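Local coordinates for protein 3-polyprenyl-4-hydroxybenzoate decarboxylase and related decarboxylases (Pelotomaculum thermopropionicum SI, PDB 6H6V) that is a UbiD-family decarboxylase that can also run in reverse, carboxylating 2-furoic acid to 2,5-furandicarboxylic acid, with a flavin cofactor held beside metal ions, at residues F[147-152]-F[168-173]; F[259-264]-F[401-406]; F[296-301]-F[328-333]. All blocks are in the same frame, centred on the assembly; numbering follows the deposited sequence.

Contact 1: residues F[147-152]-F[168-173]; sequences NVSIHR and RHLWHF. With MN (manganese (II) ion), chain B; K (potassium ion), chain C; FMN (flavin mononucleotide), chain D.
N147 and H169 meet through manganese, a clear case of a cofactor site assembled where a strand faces a helix. OD1 of N147 and ND1 of H169 each bind the ion at 2.2 Å. E210 binds it too and also binds the potassium ion, which V148 O shares with the FMN phosphate. With CG anti to the backbone N (chi1 -171°), N147 reaches the edge of the imidazole, its amide standing 82° from the ring plane. Hydrogen bonds then grip the phosphate: N147 ND2 donates to FMN O3P at 2.8 Å, and the backbone N of H169 to FMN O1P at 2.9 Å. The apolar part is carried by L170, whose CD2 makes a CH-pi contact over one face of H151, 3.8 Å from the ring centroid. S149 OG lies in the plane of that ring and hydrogen-bonds NE2, while L164 O pairs with ND1, so hydrogen bonds at both nitrogens fix the ring's rotation. With an alanine here, S149 OG and L164 O would probably lose their mates and L170 would face a gap. F173 touches CB of N147 with CE2 at 3.5 Å. L170 rests on strand 130-139, and both L170 and F173 reach strand 184-190.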
loop_
_atom_site.group_PDB
_atom_site.type_symbol
_atom_site.label_atom_id
_atom_site.label_comp_id
_atom_site.label_asym_id
_atom_site.label_seq_id
_atom_site.Cartn_x
_atom_site.Cartn_y
_atom_site.Cartn_z
ATOM N N ASN F 147 -19.845 -40.895 -14.098
ATOM C CA ASN F 147 -19.354 -39.533 -14.255
ATOM C C ASN F 147 -19.070 -39.305 -15.733
ATOM O O ASN F 147 -18.785 -40.250 -16.476
ATOM C CB ASN F 147 -18.066 -39.345 -13.445
ATOM C CG ASN F 147 -17.611 -37.898 -13.376
ATOM O OD1 ASN F 147 -18.085 -37.113 -12.552
ATOM N ND2 ASN F 147 -16.653 -37.546 -14.228
ATOM N N VAL F 148 -19.170 -38.046 -16.146
ATOM C CA VAL F 148 -18.818 -37.619 -17.489
ATOM C C VAL F 148 -17.895 -36.408 -17.371
ATOM O O VAL F 148 -18.148 -35.496 -16.565
ATOM C CB VAL F 148 -20.058 -37.225 -18.318
ATOM C CG1 VAL F 148 -19.693 -37.016 -19.783
ATOM C CG2 VAL F 148 -21.132 -38.293 -18.213
ATOM N N SER F 149 -16.827 -36.413 -18.166
ATOM C CA SER F 149 -15.922 -35.274 -18.289
ATOM C C SER F 149 -15.272 -35.341 -19.652
ATOM O O SER F 149 -15.326 -36.374 -20.301
ATOM C CB SER F 149 -14.845 -35.320 -17.197
ATOM O OG SER F 149 -14.293 -36.614 -17.012
ATOM N N ILE F 150 -14.661 -34.245 -20.085
ATOM C CA ILE F 150 -13.968 -34.209 -21.366
ATOM C C ILE F 150 -12.469 -34.139 -21.111
ATOM O O ILE F 150 -12.030 -33.371 -20.263
ATOM C CB ILE F 150 -14.399 -32.986 -22.201
ATOM C CG1 ILE F 150 -15.901 -33.046 -22.498
ATOM C CG2 ILE F 150 -13.606 -32.934 -23.505
ATOM C CD1 ILE F 150 -16.445 -31.838 -23.226
ATOM N N HIS F 151 -11.692 -34.935 -21.840
ATOM C CA HIS F 151 -10.242 -34.987 -21.663
ATOM C C HIS F 151 -9.552 -35.080 -22.988
ATOM O O HIS F 151 -10.010 -35.811 -23.863
ATOM C CB HIS F 151 -9.839 -36.199 -20.835
ATOM C CG HIS F 151 -10.499 -36.253 -19.503
ATOM N ND1 HIS F 151 -9.859 -35.863 -18.356
ATOM C CD2 HIS F 151 -11.751 -36.607 -19.138
ATOM C CE1 HIS F 151 -10.690 -35.976 -17.331
ATOM N NE2 HIS F 151 -11.847 -36.431 -17.780
ATOM N N ARG F 152 -8.457 -34.346 -23.139
ATOM C CA ARG F 152 -7.666 -34.425 -24.360
ATOM C C ARG F 152 -7.004 -35.804 -24.464
ATOM O O ARG F 152 -6.578 -36.382 -23.455
ATOM C CB ARG F 152 -6.631 -33.305 -24.426
ATOM C CG ARG F 152 -5.423 -33.459 -23.519
ATOM C CD ARG F 152 -4.497 -32.281 -23.709
ATOM N NE ARG F 152 -3.261 -32.458 -22.963
ATOM C CZ ARG F 152 -2.640 -31.524 -22.246
ATOM N NH1 ARG F 152 -3.131 -30.291 -22.102
ATOM N NH2 ARG F 152 -1.518 -31.852 -21.619
ATOM N N ARG F 168 -9.992 -34.267 -10.466
ATOM C CA ARG F 168 -11.401 -34.116 -10.090
ATOM C C ARG F 168 -12.010 -35.529 -10.074
ATOM O O ARG F 168 -11.394 -36.407 -9.507
ATOM C CB ARG F 168 -12.170 -33.113 -10.978
ATOM C CG ARG F 168 -11.932 -31.637 -10.693
ATOM C CD ARG F 168 -10.703 -31.088 -11.454
ATOM N NE ARG F 168 -10.956 -30.740 -12.865
ATOM C CZ ARG F 168 -10.907 -29.522 -13.415
ATOM N NH1 ARG F 168 -10.590 -28.433 -12.727
ATOM N NH2 ARG F 168 -11.179 -29.392 -14.704
ATOM N N HIS F 169 -13.176 -35.767 -10.679
ATOM C CA HIS F 169 -13.911 -37.005 -10.438
ATOM C C HIS F 169 -13.323 -38.218 -11.162
ATOM O O HIS F 169 -13.295 -39.307 -10.603
ATOM C CB HIS F 169 -15.390 -36.842 -10.801
ATOM C CG HIS F 169 -16.121 -35.874 -9.924
ATOM N ND1 HIS F 169 -17.327 -35.312 -10.283
ATOM C CD2 HIS F 169 -15.822 -35.376 -8.698
ATOM C CE1 HIS F 169 -17.743 -34.513 -9.315
ATOM N NE2 HIS F 169 -16.851 -34.533 -8.342
ATOM N N LEU F 170 -12.865 -38.054 -12.395
ATOM C CA LEU F 170 -12.272 -39.187 -13.085
ATOM C C LEU F 170 -11.020 -39.651 -12.352
ATOM O O LEU F 170 -10.775 -40.844 -12.270
ATOM C CB LEU F 170 -11.938 -38.887 -14.545
ATOM C CG LEU F 170 -11.449 -40.093 -15.362
ATOM C CD1 LEU F 170 -12.450 -41.241 -15.359
ATOM C CD2 LEU F 170 -11.137 -39.669 -16.790
ATOM N N TRP F 171 -10.245 -38.712 -11.819
ATOM C CA TRP F 171 -9.039 -39.050 -11.056
ATOM C C TRP F 171 -9.357 -39.863 -9.800
ATOM O O TRP F 171 -8.657 -40.818 -9.483
ATOM C CB TRP F 171 -8.300 -37.775 -10.675
ATOM C CG TRP F 171 -6.954 -37.969 -10.040
ATOM C CD1 TRP F 171 -6.611 -37.662 -8.756
ATOM C CD2 TRP F 171 -5.762 -38.475 -10.670
ATOM N NE1 TRP F 171 -5.289 -37.948 -8.544
ATOM C CE2 TRP F 171 -4.740 -38.448 -9.698
ATOM C CE3 TRP F 171 -5.460 -38.943 -11.957
ATOM C CZ2 TRP F 171 -3.421 -38.872 -9.974
ATOM C CZ3 TRP F 171 -4.147 -39.364 -12.232
ATOM C CH2 TRP F 171 -3.145 -39.318 -11.240
ATOM N N HIS F 172 -10.418 -39.477 -9.105
ATOM C CA HIS F 172 -10.889 -40.190 -7.917
ATOM C C HIS F 172 -11.208 -41.658 -8.240
ATOM O O HIS F 172 -10.833 -42.568 -7.500
ATOM C CB HIS F 172 -12.134 -39.487 -7.361
ATOM C CG HIS F 172 -12.538 -39.948 -6.003
ATOM N ND1 HIS F 172 -13.741 -40.580 -5.756
ATOM C CD2 HIS F 172 -11.904 -39.858 -4.812
ATOM C CE1 HIS F 172 -13.827 -40.865 -4.468
ATOM N NE2 HIS F 172 -12.728 -40.432 -3.872
ATOM N N PHE F 173 -11.921 -41.868 -9.344
ATOM C CA PHE F 173 -12.272 -43.203 -9.818
ATOM C C PHE F 173 -11.007 -43.967 -10.168
ATOM O O PHE F 173 -10.812 -45.092 -9.741
ATOM C CB PHE F 173 -13.135 -43.129 -11.090
ATOM C CG PHE F 173 -14.536 -42.598 -10.891
ATOM C CD1 PHE F 173 -14.976 -42.043 -9.679
ATOM C CD2 PHE F 173 -15.427 -42.631 -11.962
ATOM C CE1 PHE F 173 -16.270 -41.568 -9.548
ATOM C CE2 PHE F 173 -16.721 -42.151 -11.828
ATOM C CZ PHE F 173 -17.142 -41.621 -10.616
HETATM MN MN MN B . -18.679 -35.056 -12.053
HETATM K K K C . -18.189 -32.911 -14.676
HETATM N N1 FMN D . -9.896 -31.766 -18.101
HETATM C C2 FMN D . -8.763 -32.498 -17.984
HETATM O O2 FMN D . -8.475 -32.957 -16.852
HETATM N N3 FMN D . -7.951 -32.751 -19.039
HETATM C C4 FMN D . -8.213 -32.304 -20.276
HETATM O O4 FMN D . -7.480 -32.552 -21.270
HETATM C C4A FMN D . -9.431 -31.508 -20.439
HETATM N N5 FMN D . -9.749 -31.047 -21.630
HETATM C C5A FMN D . -10.858 -30.335 -21.801
HETATM C C6 FMN D . -11.105 -29.908 -23.084
HETATM C C7 FMN D . -12.232 -29.169 -23.343
HETATM C C7M FMN D . -12.362 -28.801 -24.788
HETATM C C8 FMN D . -13.202 -28.820 -22.232
HETATM C C8M FMN D . -14.454 -27.994 -22.415
HETATM C C9 FMN D . -12.933 -29.265 -20.943
HETATM C C9A FMN D . -11.785 -30.017 -20.675
HETATM N N10 FMN D . -11.451 -30.515 -19.399
HETATM C C10 FMN D . -10.269 -31.245 -19.272
HETATM C "C1'" FMN D . -12.233 -30.220 -18.193
HETATM C "C2'" FMN D . -13.162 -31.278 -17.655
HETATM O "O2'" FMN D . -13.827 -32.059 -18.658
HETATM C "C3'" FMN D . -14.196 -30.483 -16.911
HETATM O "O3'" FMN D . -13.587 -29.546 -16.041
HETATM C "C4'" FMN D . -15.110 -31.391 -16.155
HETATM O "O4'" FMN D . -16.108 -30.494 -15.607
HETATM C "C5'" FMN D . -14.391 -32.284 -15.114
HETATM O "O5'" FMN D . -15.288 -32.527 -14.009
HETATM P P FMN D . -15.675 -33.906 -13.253
HETATM O O1P FMN D . -14.311 -34.487 -12.966
HETATM O O2P FMN D . -16.555 -33.430 -12.109
HETATM O O3P FMN D . -16.472 -34.720 -14.234
HETATM O O HOH W 1 -12.851 -35.425 -14.690
HETATM O O HOH W 2 -20.609 -35.154 -10.690
#

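Contact 2: residues F[259-264]-F[401-406]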
loop_
_atom_site.group_PDB
_atom_site.type_symbol
_atom_site.label_atom_id
_atom_site.label_comp_id
_atom_site.label_asym_id
_atom_site.label_seq_id
_atom_site.Cartn_x
_atom_site.Cartn_y
_atom_site.Cartn_z
ATOM N N GLU F 259 -3.296 -25.246 -25.383
ATOM C CA GLU F 259 -4.433 -25.287 -24.470
ATOM C C GLU F 259 -5.285 -24.003 -24.470
ATOM O O GLU F 259 -4.994 -23.045 -25.185
ATOM C CB GLU F 259 -3.938 -25.628 -23.053
ATOM C CG GLU F 259 -4.011 -27.114 -22.699
ATOM C CD GLU F 259 -5.428 -27.724 -22.774
ATOM O OE1 GLU F 259 -5.512 -28.985 -22.721
ATOM O OE2 GLU F 259 -6.447 -26.975 -22.885
ATOM N N TYR F 260 -6.344 -23.998 -23.655
ATOM C CA TYR F 260 -7.318 -22.901 -23.592
ATOM C C TYR F 260 -6.759 -21.471 -23.478
ATOM O O TYR F 260 -7.352 -20.548 -24.058
ATOM C CB TYR F 260 -8.371 -23.155 -22.492
ATOM C CG TYR F 260 -7.800 -23.112 -21.086
ATOM C CD1 TYR F 260 -7.594 -21.886 -20.425
ATOM C CD2 TYR F 260 -7.448 -24.292 -20.421
ATOM C CE1 TYR F 260 -7.044 -21.846 -19.152
ATOM C CE2 TYR F 260 -6.906 -24.260 -19.149
ATOM C CZ TYR F 260 -6.700 -23.039 -18.510
ATOM O OH TYR F 260 -6.155 -23.009 -17.241
ATOM N N PRO F 261 -5.623 -21.268 -22.761
ATOM C CA PRO F 261 -5.180 -19.884 -22.613
ATOM C C PRO F 261 -4.211 -19.408 -23.696
ATOM O O PRO F 261 -3.507 -18.417 -23.498
ATOM C CB PRO F 261 -4.494 -19.914 -21.251
ATOM C CG PRO F 261 -3.852 -21.251 -21.203
ATOM C CD PRO F 261 -4.695 -22.180 -22.063
ATOM N N ARG F 262 -4.188 -20.091 -24.838
ATOM C CA ARG F 262 -3.282 -19.788 -25.930
ATOM C C ARG F 262 -1.804 -19.993 -25.512
ATOM O O ARG F 262 -0.932 -19.341 -26.046
ATOM C CB ARG F 262 -3.582 -18.405 -26.564
ATOM C CG ARG F 262 -4.917 -18.358 -27.336
ATOM C CD ARG F 262 -5.445 -16.967 -27.722
ATOM N NE ARG F 262 -6.884 -16.818 -27.366
ATOM C CZ ARG F 262 -7.553 -15.663 -27.185
ATOM N NH1 ARG F 262 -6.976 -14.465 -27.383
ATOM N NH2 ARG F 262 -8.843 -15.704 -26.816
ATOM N N TYR F 263 -1.531 -20.917 -24.581
ATOM C CA TYR F 263 -0.156 -21.377 -24.270
ATOM C C TYR F 263 -0.099 -22.904 -24.304
ATOM O O TYR F 263 -1.123 -23.570 -24.291
ATOM C CB TYR F 263 0.311 -20.901 -22.897
ATOM C CG TYR F 263 0.367 -19.397 -22.753
ATOM C CD1 TYR F 263 1.452 -18.663 -23.232
ATOM C CD2 TYR F 263 -0.670 -18.704 -22.132
ATOM C CE1 TYR F 263 1.509 -17.282 -23.081
ATOM C CE2 TYR F 263 -0.629 -17.322 -22.003
ATOM C CZ TYR F 263 0.463 -16.614 -22.465
ATOM O OH TYR F 263 0.508 -15.254 -22.321
ATOM N N TYR F 264 1.102 -23.461 -24.363
ATOM C CA TYR F 264 1.252 -24.915 -24.479
ATOM C C TYR F 264 1.227 -25.538 -23.093
ATOM O O TYR F 264 1.944 -25.118 -22.206
ATOM C CB TYR F 264 2.533 -25.299 -25.257
ATOM C CG TYR F 264 2.431 -24.987 -26.737
ATOM C CD1 TYR F 264 1.663 -25.781 -27.589
ATOM C CD2 TYR F 264 3.072 -23.884 -27.284
ATOM C CE1 TYR F 264 1.548 -25.482 -28.951
ATOM C CE2 TYR F 264 2.962 -23.577 -28.640
ATOM C CZ TYR F 264 2.204 -24.382 -29.472
ATOM O OH TYR F 264 2.087 -24.069 -30.821
ATOM N N ASN F 401 -3.606 -20.540 -10.806
ATOM C CA ASN F 401 -3.727 -21.555 -11.841
ATOM C C ASN F 401 -2.338 -21.889 -12.360
ATOM O O ASN F 401 -1.563 -20.983 -12.632
ATOM C CB ASN F 401 -4.567 -20.956 -12.959
ATOM C CG ASN F 401 -5.074 -21.991 -13.926
ATOM O OD1 ASN F 401 -5.793 -22.917 -13.530
ATOM N ND2 ASN F 401 -4.727 -21.840 -15.200
ATOM N N ARG F 402 -2.010 -23.167 -12.506
ATOM C CA ARG F 402 -0.649 -23.543 -12.941
ATOM C C ARG F 402 -0.347 -23.150 -14.377
ATOM O O ARG F 402 0.792 -22.814 -14.693
ATOM C CB ARG F 402 -0.388 -25.038 -12.758
ATOM C CG ARG F 402 -0.121 -25.402 -11.313
ATOM C CD ARG F 402 0.282 -26.866 -11.159
ATOM N NE ARG F 402 0.538 -27.159 -9.748
ATOM C CZ ARG F 402 1.633 -26.800 -9.067
ATOM N NH1 ARG F 402 2.633 -26.148 -9.658
ATOM N NH2 ARG F 402 1.729 -27.113 -7.777
ATOM N N LEU F 403 -1.375 -23.160 -15.224
ATOM C CA LEU F 403 -1.204 -22.924 -16.655
ATOM C C LEU F 403 -1.048 -21.441 -17.020
ATOM O O LEU F 403 -0.527 -21.133 -18.084
ATOM C CB LEU F 403 -2.358 -23.568 -17.440
ATOM C CG LEU F 403 -1.935 -24.320 -18.702
ATOM C CD1 LEU F 403 -1.112 -25.566 -18.375
ATOM C CD2 LEU F 403 -3.176 -24.686 -19.525
ATOM N N ASP F 404 -1.521 -20.538 -16.162
ATOM C CA ASP F 404 -1.196 -19.107 -16.247
ATOM C C ASP F 404 0.319 -18.982 -16.037
ATOM O O ASP F 404 0.821 -19.236 -14.944
ATOM C CB ASP F 404 -2.034 -18.309 -15.209
ATOM C CG ASP F 404 -1.473 -16.900 -14.883
ATOM O OD1 ASP F 404 -0.703 -16.317 -15.687
ATOM O OD2 ASP F 404 -1.842 -16.368 -13.796
ATOM N N PRO F 405 1.054 -18.615 -17.090
ATOM C CA PRO F 405 2.509 -18.593 -16.995
ATOM C C PRO F 405 3.082 -17.444 -16.167
ATOM O O PRO F 405 4.257 -17.485 -15.796
ATOM C CB PRO F 405 2.945 -18.482 -18.445
ATOM C CG PRO F 405 1.841 -17.758 -19.109
ATOM C CD PRO F 405 0.579 -18.123 -18.390
ATOM N N SER F 406 2.278 -16.431 -15.878
ATOM C CA SER F 406 2.698 -15.378 -14.947
ATOM C C SER F 406 2.666 -15.845 -13.502
ATOM O O SER F 406 3.223 -15.174 -12.629
ATOM C CB SER F 406 1.818 -14.133 -15.084
ATOM O OG SER F 406 0.518 -14.387 -14.589
#
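L403 is the bump of this contact and the turn at E259-R262 its hollow. A single methyl, CD2 of L403, enters a recess walled by the CB of E259 at 3.7 Å, by CE2 of Y260 at 3.8 Å and by the ring of P261, whose CD atom is 3.9 Å away. The recess owes its form to the type I turn, which brings three successive side chains round the one methyl; P261 CD also lies over a face of the Y260 ring, off toward its rim. A second, flatter fit lies alongside: P405 presents CG over the centre of the Y263 ring, a CH-pi contact 3.8 Å from the centroid and only 11° off the ring normal. At the other end N401 and Y260 approach from opposite directions. ND2 of N401 donates to OH of Y260 at 2.8 Å, arriving at the edge of the ring near its plane, with the amide turned 49° against it; the same hydroxyl has a weak hydrogen bond with Y332 OH. Polar ends lead elsewhere: E259 OE1 forms a salt bridge with R152, D404 OD2 one with K361, and Y263 OH bonds T384 of the second subunit. The flavin-binding and C-terminal domains are thus joined by methyl, ring and one tyrosine-amide bond across the segments, which implies that the fit rests mainly on shape.

Contact 3: residues F[296-301]-F[328-333]. With FMN (flavin mononucleotide), chain D.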
loop_
_atom_site.group_PDB
_atom_site.type_symbol
_atom_site.label_atom_id
_atom_site.label_comp_id
_atom_site.label_asym_id
_atom_site.label_seq_id
_atom_site.Cartn_x
_atom_site.Cartn_y
_atom_site.Cartn_z
ATOM N N HIS F 296 -14.621 -24.084 -27.470
ATOM C CA HIS F 296 -13.821 -24.550 -26.342
ATOM C C HIS F 296 -14.029 -23.706 -25.097
ATOM O O HIS F 296 -14.298 -24.229 -24.018
ATOM C CB HIS F 296 -12.339 -24.553 -26.706
ATOM C CG HIS F 296 -11.456 -25.190 -25.676
ATOM N ND1 HIS F 296 -10.087 -25.202 -25.790
ATOM C CD2 HIS F 296 -11.731 -25.793 -24.495
ATOM C CE1 HIS F 296 -9.553 -25.804 -24.744
ATOM N NE2 HIS F 296 -10.530 -26.182 -23.946
ATOM N N LEU F 297 -13.896 -22.399 -25.252
ATOM C CA LEU F 297 -13.952 -21.500 -24.111
ATOM C C LEU F 297 -15.341 -21.435 -23.491
ATOM O O LEU F 297 -15.469 -21.494 -22.283
ATOM C CB LEU F 297 -13.437 -20.107 -24.489
ATOM C CG LEU F 297 -11.954 -20.064 -24.892
ATOM C CD1 LEU F 297 -11.554 -18.691 -25.396
ATOM C CD2 LEU F 297 -11.040 -20.475 -23.748
ATOM N N LEU F 298 -16.373 -21.337 -24.303
ATOM C CA LEU F 298 -17.735 -21.212 -23.780
ATOM C C LEU F 298 -18.287 -22.464 -23.115
ATOM O O LEU F 298 -19.174 -22.350 -22.267
ATOM C CB LEU F 298 -18.682 -20.731 -24.864
ATOM C CG LEU F 298 -18.442 -19.305 -25.325
ATOM C CD1 LEU F 298 -19.445 -19.042 -26.447
ATOM C CD2 LEU F 298 -18.612 -18.302 -24.190
ATOM N N LEU F 299 -17.781 -23.644 -23.480
ATOM C CA LEU F 299 -18.226 -24.890 -22.826
ATOM C C LEU F 299 -17.953 -24.827 -21.336
ATOM O O LEU F 299 -18.845 -25.018 -20.530
ATOM C CB LEU F 299 -17.551 -26.128 -23.420
ATOM C CG LEU F 299 -18.205 -26.698 -24.673
ATOM C CD1 LEU F 299 -17.325 -27.822 -25.215
ATOM C CD2 LEU F 299 -19.594 -27.241 -24.349
ATOM N N GLY F 300 -16.697 -24.538 -20.999
ATOM C CA GLY F 300 -16.294 -24.312 -19.624
ATOM C C GLY F 300 -16.822 -23.000 -19.066
ATOM O O GLY F 300 -17.182 -22.929 -17.899
ATOM N N GLY F 301 -16.856 -21.963 -19.893
ATOM C CA GLY F 301 -17.240 -20.628 -19.462
ATOM C C GLY F 301 -18.643 -20.565 -18.892
ATOM O O GLY F 301 -18.865 -20.037 -17.802
ATOM N N GLY F 328 -10.147 -13.267 -21.067
ATOM C CA GLY F 328 -9.565 -14.058 -19.976
ATOM C C GLY F 328 -9.685 -15.569 -20.098
ATOM O O GLY F 328 -9.604 -16.270 -19.089
ATOM N N SER F 329 -9.855 -16.072 -21.325
ATOM C CA SER F 329 -10.125 -17.496 -21.582
ATOM C C SER F 329 -11.335 -18.053 -20.806
ATOM O O SER F 329 -11.351 -19.221 -20.412
ATOM C CB SER F 329 -8.863 -18.330 -21.291
ATOM O OG SER F 329 -7.706 -17.711 -21.826
ATOM N N CYS F 330 -12.353 -17.211 -20.626
ATOM C CA CYS F 330 -13.593 -17.590 -19.949
ATOM C C CYS F 330 -13.314 -18.311 -18.636
ATOM O O CYS F 330 -13.786 -19.417 -18.397
ATOM C CB CYS F 330 -14.471 -18.414 -20.901
ATOM S SG CYS F 330 -14.948 -17.479 -22.401
ATOM N N ARG F 331 -12.568 -17.627 -17.774
ATOM C CA ARG F 331 -11.931 -18.222 -16.592
ATOM C C ARG F 331 -11.341 -17.164 -15.671
ATOM O O ARG F 331 -11.672 -17.101 -14.485
ATOM C CB ARG F 331 -10.752 -19.103 -17.027
ATOM C CG ARG F 331 -10.959 -20.583 -16.921
ATOM C CD ARG F 331 -9.726 -21.283 -17.448
ATOM N NE ARG F 331 -9.947 -22.702 -17.727
ATOM C CZ ARG F 331 -10.664 -23.174 -18.754
ATOM N NH1 ARG F 331 -11.283 -22.356 -19.622
ATOM N NH2 ARG F 331 -10.774 -24.487 -18.916
ATOM N N TYR F 332 -10.426 -16.373 -16.250
ATOM C CA TYR F 332 -9.508 -15.530 -15.510
ATOM C C TYR F 332 -10.088 -14.154 -15.215
ATOM O O TYR F 332 -9.815 -13.596 -14.162
ATOM C CB TYR F 332 -8.201 -15.340 -16.277
ATOM C CG TYR F 332 -7.377 -16.581 -16.570
ATOM C CD1 TYR F 332 -7.144 -17.546 -15.594
ATOM C CD2 TYR F 332 -6.764 -16.759 -17.811
ATOM C CE1 TYR F 332 -6.351 -18.655 -15.850
ATOM C CE2 TYR F 332 -5.989 -17.875 -18.075
ATOM C CZ TYR F 332 -5.787 -18.815 -17.103
ATOM O OH TYR F 332 -5.011 -19.917 -17.359
ATOM N N HIS F 333 -10.844 -13.595 -16.150
ATOM C CA HIS F 333 -11.457 -12.277 -15.989
ATOM C C HIS F 333 -12.954 -12.409 -15.808
ATOM O O HIS F 333 -13.606 -13.099 -16.572
ATOM C CB HIS F 333 -11.161 -11.417 -17.213
ATOM C CG HIS F 333 -9.754 -10.924 -17.279
ATOM N ND1 HIS F 333 -9.282 -10.170 -18.326
ATOM C CD2 HIS F 333 -8.715 -11.077 -16.426
ATOM C CE1 HIS F 333 -8.021 -9.848 -18.101
ATOM N NE2 HIS F 333 -7.648 -10.397 -16.960
HETATM N N1 FMN D . -9.896 -31.766 -18.101
HETATM C C2 FMN D . -8.763 -32.498 -17.984
HETATM O O2 FMN D . -8.475 -32.957 -16.852
HETATM N N3 FMN D . -7.951 -32.751 -19.039
HETATM C C4 FMN D . -8.213 -32.304 -20.276
HETATM O O4 FMN D . -7.480 -32.552 -21.270
HETATM C C4A FMN D . -9.431 -31.508 -20.439
HETATM N N5 FMN D . -9.749 -31.047 -21.630
HETATM C C5A FMN D . -10.858 -30.335 -21.801
HETATM C C6 FMN D . -11.105 -29.908 -23.084
HETATM C C7 FMN D . -12.232 -29.169 -23.343
HETATM C C7M FMN D . -12.362 -28.801 -24.788
HETATM C C8 FMN D . -13.202 -28.820 -22.232
HETATM C C8M FMN D . -14.454 -27.994 -22.415
HETATM C C9 FMN D . -12.933 -29.265 -20.943
HETATM C C9A FMN D . -11.785 -30.017 -20.675
HETATM N N10 FMN D . -11.451 -30.515 -19.399
HETATM C C10 FMN D . -10.269 -31.245 -19.272
HETATM C "C1'" FMN D . -12.233 -30.220 -18.193
HETATM C "C2'" FMN D . -13.162 -31.278 -17.655
HETATM O "O2'" FMN D . -13.827 -32.059 -18.658
HETATM C "C3'" FMN D . -14.196 -30.483 -16.911
HETATM O "O3'" FMN D . -13.587 -29.546 -16.041
HETATM C "C4'" FMN D . -15.110 -31.391 -16.155
HETATM O "O4'" FMN D . -16.108 -30.494 -15.607
HETATM C "C5'" FMN D . -14.391 -32.284 -15.114
HETATM O "O5'" FMN D . -15.288 -32.527 -14.009
HETATM P P FMN D . -15.675 -33.906 -13.253
HETATM O O1P FMN D . -14.311 -34.487 -12.966
HETATM O O2P FMN D . -16.555 -33.430 -12.109
HETATM O O3P FMN D . -16.472 -34.720 -14.234
#
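Segment 296-301 of helix 294-315 runs up against a loop whose S329 and C330 both adopt left-handed helical backbone angles, and the two backbones come closest at G301 and C330, with CA atoms 4.8 Å apart. That nearness depends on a missing side chain: a CB on G301 would lie 2.9 Å from CB of C330, too close to be accommodated. C330 uses the room so gained. Its CB rests 3.5 Å from the carbonyl O of L297, an atom already engaged within the helix as acceptor for G301 N. SG, placed anti to its own carbonyl carbon (chi1 -61°), lies 3.7 Å from CB of L297 and also meets CD2 of L298 more loosely. L297 sends its other end along the loop, where CD2 sits 3.6 Å from the carbonyl O of S329 and touches that residue's CB. The elements joined here belong to the alpha/beta C-terminal domain: helix 294-315 leads into strand 319-324, outermost of its sheet within this chain, and the loop carries the chain back into the antiparallel neighbour 333-338, a beta-hairpin connection folded against the helix that precedes it. The loop is braced from within. R331 NH1 donates to S329 O at 3.2 Å, head-on to the carbonyl (C=O...donor angle 175°) and almost in the guanidinium plane, which ties the arginine side chain back to the loop backbone two residues earlier, and the same arginine makes a cation-pi contact with Y260. On the flank turned to the flavin, H296 approaches the dimethylbenzene end of FMN, and CB of L299 lies 3.8 Å from FMN C8M. Beyond the loop, H333 ND1 hydrogen-bonds E379 of the second subunit.

How the contacts relate
The three contacts lie round the flavin and the interface between two domains. Contact 1 is buried within the Rift-related, FMN-binding domain and works through metal ions and phosphate. Contact 3 is equally buried but lies in the C-terminal domain, where leucine, cysteine and glycine do the fitting; it touches FMN at the dimethyl end, remote from the phosphate. Contact 2, only partly buried, joins the two domains and is the mixed case, apolar with one hydrogen bond. It touches both others, contact 1 through its glutamate and contact 3 through its tyrosine and proline. Contacts 2 and 3 both reach the second subunit; no other protein chain touches the segments of contact 1.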